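Local coordinates for protein minor fimbrium subunit Mfa5 (Porphyromonas gingivalis ATCC 33277, PDB 6TO1) that serves as an accessory subunit of the minor fimbriae, the surface pili that mediate biofilm formation and adhesion to host cells and other oral bacteria, at residues Q196-R199 against A200-P203; D261-D264 against L265-G269; F386-P390 against A391-A395. All blocks are in the same frame, centred on the assembly; numbering follows the deposited sequence.

Contact 1. Residues Q196-R199 against A200-P203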
loop_
_atom_site.group_PDB
_atom_site.type_symbol
_atom_site.label_atom_id
_atom_site.label_comp_id
_atom_site.label_asym_id
_atom_site.label_seq_id
_atom_site.Cartn_x
_atom_site.Cartn_y
_atom_site.Cartn_z
ATOM N N GLN A 196 -6.740 34.091 1.979
ATOM C CA GLN A 196 -7.266 35.395 2.346
ATOM C C GLN A 196 -6.548 35.941 3.575
ATOM O O GLN A 196 -6.215 37.128 3.631
ATOM C CB GLN A 196 -8.774 35.274 2.569
ATOM C CG GLN A 196 -9.503 36.586 2.608
ATOM C CD GLN A 196 -9.293 37.296 3.924
ATOM O OE1 GLN A 196 -9.478 36.706 4.989
ATOM N NE2 GLN A 196 -8.885 38.564 3.863
ATOM N N LYS A 197 -6.271 35.082 4.557
ATOM C CA LYS A 197 -5.555 35.552 5.736
ATOM C C LYS A 197 -4.125 35.953 5.394
ATOM O O LYS A 197 -3.596 36.924 5.948
ATOM C CB LYS A 197 -5.570 34.475 6.815
ATOM C CG LYS A 197 -6.949 34.152 7.348
ATOM C CD LYS A 197 -7.530 35.333 8.080
ATOM C CE LYS A 197 -8.863 34.976 8.734
ATOM N NZ LYS A 197 -9.455 36.168 9.400
ATOM N N ILE A 198 -3.481 35.214 4.483
ATOM C CA ILE A 198 -2.122 35.554 4.072
ATOM C C ILE A 198 -2.105 36.887 3.344
ATOM O O ILE A 198 -1.206 37.715 3.550
ATOM C CB ILE A 198 -1.537 34.420 3.210
ATOM C CG1 ILE A 198 -1.425 33.132 4.027
ATOM C CG2 ILE A 198 -0.222 34.847 2.608
ATOM C CD1 ILE A 198 -1.002 31.944 3.214
ATOM N N ARG A 199 -3.105 37.132 2.485
ATOM C CA ARG A 199 -3.165 38.403 1.767
ATOM C C ARG A 199 -3.394 39.579 2.700
ATOM O O ARG A 199 -3.070 40.714 2.330
ATOM C CB ARG A 199 -4.274 38.374 0.699
ATOM C CG ARG A 199 -3.891 37.551 -0.502
ATOM C CD ARG A 199 -4.830 37.806 -1.686
ATOM N NE ARG A 199 -6.204 37.575 -1.287
ATOM C CZ ARG A 199 -6.820 36.406 -1.390
ATOM N NH1 ARG A 199 -6.188 35.362 -1.897
ATOM N NH2 ARG A 199 -8.080 36.290 -0.995
ATOM N N ALA A 200 -3.896 39.347 3.908
ATOM C CA ALA A 200 -4.163 40.451 4.822
ATOM C C ALA A 200 -2.988 40.772 5.755
ATOM O O ALA A 200 -3.147 41.607 6.657
ATOM C CB ALA A 200 -5.398 40.162 5.677
ATOM N N LEU A 201 -1.843 40.110 5.583
ATOM C CA LEU A 201 -0.669 40.414 6.392
ATOM C C LEU A 201 -0.263 41.867 6.185
ATOM O O LEU A 201 -0.322 42.388 5.069
ATOM C CB LEU A 201 0.495 39.505 6.000
ATOM C CG LEU A 201 0.360 38.004 6.226
ATOM C CD1 LEU A 201 1.634 37.331 5.654
ATOM C CD2 LEU A 201 0.172 37.643 7.680
ATOM N N THR A 202 0.204 42.501 7.257
ATOM C CA THR A 202 0.552 43.904 7.210
ATOM C C THR A 202 1.695 44.167 8.179
ATOM O O THR A 202 1.729 43.560 9.259
ATOM C CB THR A 202 -0.684 44.741 7.575
ATOM O OG1 THR A 202 -0.466 46.112 7.253
ATOM C CG2 THR A 202 -0.973 44.608 9.046
ATOM N N PRO A 203 2.636 45.036 7.833
ATOM C CA PRO A 203 3.832 45.196 8.687
ATOM C C PRO A 203 3.538 45.930 9.984
ATOM O O PRO A 203 2.976 47.024 9.983
ATOM C CB PRO A 203 4.805 45.992 7.806
ATOM C CG PRO A 203 4.233 45.982 6.427
ATOM C CD PRO A 203 2.755 45.768 6.556
HETATM O O HOH W 1 -2.348 43.122 3.454
#

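Contact 2. Residues D261-D264 against L265-G269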
loop_
_atom_site.group_PDB
_atom_site.type_symbol
_atom_site.label_atom_id
_atom_site.label_comp_id
_atom_site.label_asym_id
_atom_site.label_seq_id
_atom_site.Cartn_x
_atom_site.Cartn_y
_atom_site.Cartn_z
ATOM N N ASP A 261 28.904 31.671 14.137
ATOM C CA ASP A 261 27.823 31.382 15.070
ATOM C C ASP A 261 26.996 32.645 15.316
ATOM O O ASP A 261 27.552 33.738 15.438
ATOM C CB ASP A 261 28.384 30.879 16.407
ATOM C CG ASP A 261 27.340 30.230 17.256
ATOM O OD1 ASP A 261 27.323 28.974 17.322
ATOM O OD2 ASP A 261 26.511 30.994 17.850
ATOM N N PRO A 262 25.673 32.527 15.378
ATOM C CA PRO A 262 24.850 33.708 15.713
ATOM C C PRO A 262 25.338 34.470 16.949
ATOM O O PRO A 262 25.260 35.703 16.988
ATOM C CB PRO A 262 23.458 33.088 15.919
ATOM C CG PRO A 262 23.416 31.927 14.944
ATOM C CD PRO A 262 24.855 31.342 15.031
ATOM N N ILE A 263 25.848 33.765 17.956
ATOM C CA ILE A 263 26.383 34.435 19.146
ATOM C C ILE A 263 27.499 35.398 18.747
ATOM O O ILE A 263 27.469 36.593 19.059
ATOM C CB ILE A 263 26.886 33.388 20.162
ATOM C CG1 ILE A 263 25.709 32.579 20.734
ATOM C CG2 ILE A 263 27.705 34.066 21.268
ATOM C CD1 ILE A 263 26.070 31.196 21.274
ATOM N N ASP A 264 28.524 34.865 18.068
ATOM C CA ASP A 264 29.672 35.663 17.680
ATOM C C ASP A 264 29.262 36.743 16.700
ATOM O O ASP A 264 29.766 37.862 16.757
ATOM C CB ASP A 264 30.754 34.756 17.081
ATOM C CG ASP A 264 31.261 33.699 18.071
ATOM O OD1 ASP A 264 30.429 32.953 18.616
ATOM O OD2 ASP A 264 32.507 33.630 18.315
ATOM N N LEU A 265 28.338 36.425 15.795
ATOM C CA LEU A 265 27.892 37.398 14.812
ATOM C C LEU A 265 27.182 38.573 15.459
ATOM O O LEU A 265 27.377 39.722 15.049
ATOM C CB LEU A 265 26.956 36.731 13.804
ATOM C CG LEU A 265 27.638 35.831 12.780
ATOM C CD1 LEU A 265 26.569 35.016 12.028
ATOM C CD2 LEU A 265 28.485 36.667 11.831
ATOM N N VAL A 266 26.300 38.307 16.422
ATOM C CA VAL A 266 25.553 39.408 16.993
ATOM C C VAL A 266 26.456 40.259 17.862
ATOM O O VAL A 266 26.281 41.481 17.940
ATOM C CB VAL A 266 24.316 38.911 17.766
ATOM C CG1 VAL A 266 24.638 38.354 19.133
ATOM C CG2 VAL A 266 23.340 40.038 17.914
ATOM N N ILE A 267 27.436 39.647 18.524
ATOM C CA ILE A 267 28.351 40.425 19.354
ATOM C C ILE A 267 29.216 41.313 18.476
ATOM O O ILE A 267 29.309 42.523 18.691
ATOM C CB ILE A 267 29.195 39.497 20.245
ATOM C CG1 ILE A 267 28.305 38.889 21.329
ATOM C CG2 ILE A 267 30.368 40.265 20.884
ATOM C CD1 ILE A 267 28.975 37.772 22.152
ATOM N N GLN A 268 29.841 40.729 17.446
ATOM C CA GLN A 268 30.639 41.537 16.534
ATOM C C GLN A 268 29.783 42.596 15.869
ATOM O O GLN A 268 30.232 43.726 15.672
ATOM C CB GLN A 268 31.309 40.673 15.466
ATOM C CG GLN A 268 32.240 41.450 14.554
ATOM C CD GLN A 268 33.497 41.920 15.282
ATOM O OE1 GLN A 268 34.352 41.120 15.627
ATOM N NE2 GLN A 268 33.587 43.215 15.538
ATOM N N GLY A 269 28.548 42.246 15.496
ATOM C CA GLY A 269 27.705 43.213 14.816
ATOM C C GLY A 269 27.383 44.388 15.708
ATOM O O GLY A 269 27.413 45.545 15.278
#

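Contact 3. Residues F386-P390 against A391-A395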
loop_
_atom_site.group_PDB
_atom_site.type_symbol
_atom_site.label_atom_id
_atom_site.label_comp_id
_atom_site.label_asym_id
_atom_site.label_seq_id
_atom_site.Cartn_x
_atom_site.Cartn_y
_atom_site.Cartn_z
ATOM N N PHE A 386 16.210 27.558 3.394
ATOM C CA PHE A 386 16.619 28.114 2.112
ATOM C C PHE A 386 16.248 29.586 2.030
ATOM O O PHE A 386 15.352 30.062 2.727
ATOM C CB PHE A 386 16.041 27.303 0.930
ATOM C CG PHE A 386 14.533 27.242 0.860
ATOM C CD1 PHE A 386 13.823 28.252 0.233
ATOM C CD2 PHE A 386 13.837 26.153 1.366
ATOM C CE1 PHE A 386 12.444 28.196 0.136
ATOM C CE2 PHE A 386 12.447 26.096 1.280
ATOM C CZ PHE A 386 11.766 27.110 0.646
ATOM N N THR A 387 16.998 30.316 1.213
ATOM C CA THR A 387 16.689 31.714 0.970
ATOM C C THR A 387 15.538 31.804 -0.024
ATOM O O THR A 387 15.376 30.947 -0.890
ATOM C CB THR A 387 17.898 32.470 0.419
ATOM O OG1 THR A 387 18.347 31.805 -0.765
ATOM C CG2 THR A 387 19.028 32.495 1.442
ATOM N N ALA A 388 14.750 32.867 0.099
ATOM C CA ALA A 388 13.538 33.019 -0.694
ATOM C C ALA A 388 13.847 33.582 -2.085
ATOM O O ALA A 388 13.317 34.611 -2.504
ATOM C CB ALA A 388 12.558 33.911 0.050
ATOM N N THR A 389 14.713 32.874 -2.805
ATOM C CA THR A 389 14.928 33.219 -4.204
ATOM C C THR A 389 13.770 32.693 -5.043
ATOM O O THR A 389 13.148 31.688 -4.687
ATOM C CB THR A 389 16.223 32.622 -4.741
ATOM O OG1 THR A 389 16.081 31.199 -4.842
ATOM C CG2 THR A 389 17.393 32.961 -3.850
ATOM N N PRO A 390 13.473 33.337 -6.172
ATOM C CA PRO A 390 12.392 32.810 -7.028
ATOM C C PRO A 390 12.512 31.325 -7.278
ATOM O O PRO A 390 11.518 30.602 -7.152
ATOM C CB PRO A 390 12.532 33.636 -8.312
ATOM C CG PRO A 390 13.045 34.978 -7.802
ATOM C CD PRO A 390 14.003 34.629 -6.663
ATOM N N ALA A 391 13.726 30.833 -7.562
ATOM C CA ALA A 391 13.892 29.426 -7.889
ATOM C C ALA A 391 13.670 28.529 -6.673
ATOM O O ALA A 391 13.104 27.436 -6.798
ATOM C CB ALA A 391 15.276 29.184 -8.484
ATOM N N ASN A 392 14.125 28.950 -5.490
ATOM C CA ASN A 392 13.903 28.118 -4.314
ATOM C C ASN A 392 12.421 28.089 -3.958
ATOM O O ASN A 392 11.878 27.030 -3.620
ATOM C CB ASN A 392 14.738 28.628 -3.140
ATOM C CG ASN A 392 16.217 28.371 -3.320
ATOM O OD1 ASN A 392 16.624 27.489 -4.072
ATOM N ND2 ASN A 392 17.027 29.137 -2.623
ATOM N N LEU A 393 11.757 29.243 -4.033
ATOM C CA LEU A 393 10.336 29.320 -3.699
ATOM C C LEU A 393 9.506 28.453 -4.635
ATOM O O LEU A 393 8.572 27.768 -4.198
ATOM C CB LEU A 393 9.864 30.770 -3.764
ATOM C CG LEU A 393 10.473 31.752 -2.772
ATOM C CD1 LEU A 393 10.116 33.191 -3.064
ATOM C CD2 LEU A 393 10.039 31.376 -1.336
ATOM N N ALA A 394 9.835 28.458 -5.927
ATOM C CA ALA A 394 9.027 27.710 -6.882
ATOM C C ALA A 394 9.121 26.211 -6.641
ATOM O O ALA A 394 8.147 25.483 -6.869
ATOM C CB ALA A 394 9.462 28.054 -8.308
ATOM N N ALA A 395 10.269 25.731 -6.181
ATOM C CA ALA A 395 10.495 24.308 -6.015
ATOM C C ALA A 395 10.018 23.755 -4.677
ATOM O O ALA A 395 9.956 22.533 -4.521
ATOM C CB ALA A 395 11.989 24.001 -6.174
HETATM O O HOH W 2 18.509 29.623 -5.790
#

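Contact 1. Residues Q196-R199 against A200-P203
A200 follows the last turn of the helix that runs through Q196-R199, and its amide has K197 O as main acceptor and Q196 O as a weak second one. The bond from A200 N to K197 O is 3.2 Å long and bent, with 139° at the hydrogen, and the donor stands well above the carbonyl plane. The methyl of A200 lies 3.7 Å from K197 O, CB to O. Just before it, R199 bends back along the helix at chi3: one face of its guanidinium lies over Q196 CA, toward the rim of the group, and NH1 is hydrogen-bonded to Q154 OE1. With L201 the three-residue spacing becomes clear: L201 N donates to I198 O over 3.2 Å in a nearly straight bond (167°), again from above the carbonyl plane. A change from i-to-i+4 toward i-to-i+3 bonding of this kind marks a helix winding to its end, here in the von Willebrand factor type A domain, where helix 191-199 gives way to the loop leading to helix 209-220. The side chain of L201 folds back over the same carbonyl. With its CG opposite the carbonyl carbon and beside the backbone N (chi1 -64°), it sets CG 3.1 Å from I198 O, while CD1 reaches I198 CG2 at 4.3 Å. Both residues are buried, I198 against Q154 and V157 and L201 against I150, all on helix 143-160. The carbonyl of L201 is tied back to the helix end by a water that donates to L201 O and, at 2.8 Å, to R199 O.

Contact 2. Residues D261-D264 against L265-G269
D261 and L265 make the first bond of a helical turn: L265 N donates to D261 O over 2.8 Å, with the donor almost in line with the carbonyl. The side chain of D261 bends round to the same helix start. Its CG is opposite the backbone N (chi1 -165°), and OD2 accepts from I263 N at 2.9 Å through the anti lone pair, making D261 the N-cap. The other oxygen, OD1, forms a salt bridge with R300, so the capping carboxylate is gripped on both oxygens.

Over D261 O lies the side chain of L265, whose CG approaches that oxygen to 3.4 Å; the L265 side chain also touches A369 and N373 of helix 369-378. A turn apart, I263 and I267 lie side by side and point the same way, with I263 CG2 4.0 Å from I267 CD1, and both rest on V297. V266 takes the less usual rotamer: chi1 of 78° places CG1 between backbone N and carbonyl carbon, where it sits 3.3 Å from I263 O. D264 turns its carboxylate off the helix, OD1 to T256 OG1 and OD2 to G257 N, and thus ties the preceding loop to the first turn. Its carbonyl receives Q268 N, while Q268, its side chain bent at chi2, gives NE2 to N272 OD1 in a hydrogen bond.

Successive i-to-i+4 bonds, a proline at the first helical position and an aspartate before it are the classic features of an N-capped alpha-helix start, here that of helix 262-272.

Contact 3. Residues F386-P390 against A391-A395
Two hydrogen bonds from N392, one from its side chain and one from its backbone, join this helix start to the strand and turn before it. The amide ND2 donates to T387 O over 3.0 Å at 162°, and the carbonyl oxygen lies almost in the amide plane. The backbone N392 N donates to T389 OG1 at 3.1 Å, the N-cap bond of helix 390-395. That hydroxyl is brought into place by a chi1 of 70°, which puts it between the backbone N and the carbonyl carbon of T389. A water also joins T389 OG1 to N392 OD1, weakly at the latter.

Backbone bonds then start the helix: L393 N to T389 O at 2.9 Å, nearly along the C=O direction, and A394 N to P390 O. The preceding A388 is the centre of an inverse gamma turn, which swings the chain from strand into helix; T387 O thus accepts twice, from N392 ND2 and, weakly, from T389 N across the turn.

Apolar contacts complete the packing. F386 runs past N392 in the opposite direction, its CD1 3.5 Å from N392 CB, and the ring and amide planes are 69° apart. L393 CD2 meets the edge of the F386 ring, 4.3 Å from CE1, and also presses on A388 CB at 3.8 Å. The same leucine also touches S148, S152 and F156 of helix 143-160.

The chemistry implies a strand-to-helix corner held from both ends of one asparagine: its backbone N-H is satisfied by the cap and its amide fixes the carbonyl of the strand end, while L393 packs against F386, A388 and helix 143-160.

In the fold
Along the chain the three contacts come in series, on the same side of the chain's centre. Contact 1 lies at the C-terminal end of helix 191-199, within the von Willebrand factor type A range. Contact 2 opens helix 262-272 and packs on helix 369-378, which lies between two strands of the six-stranded mixed sheet. Contact 3 joins strand 385-387, an outermost strand of that sheet, to helix 390-395. Contacts 1 and 3 have centres about 20 Å apart and share helix 143-160, on which I198, L201 and L393 rest. Contact 2 stands about 32 Å from contact 1 and about 26 Å from contact 3, centre to centre. They do not touch one another, and each shapes a different helix terminus.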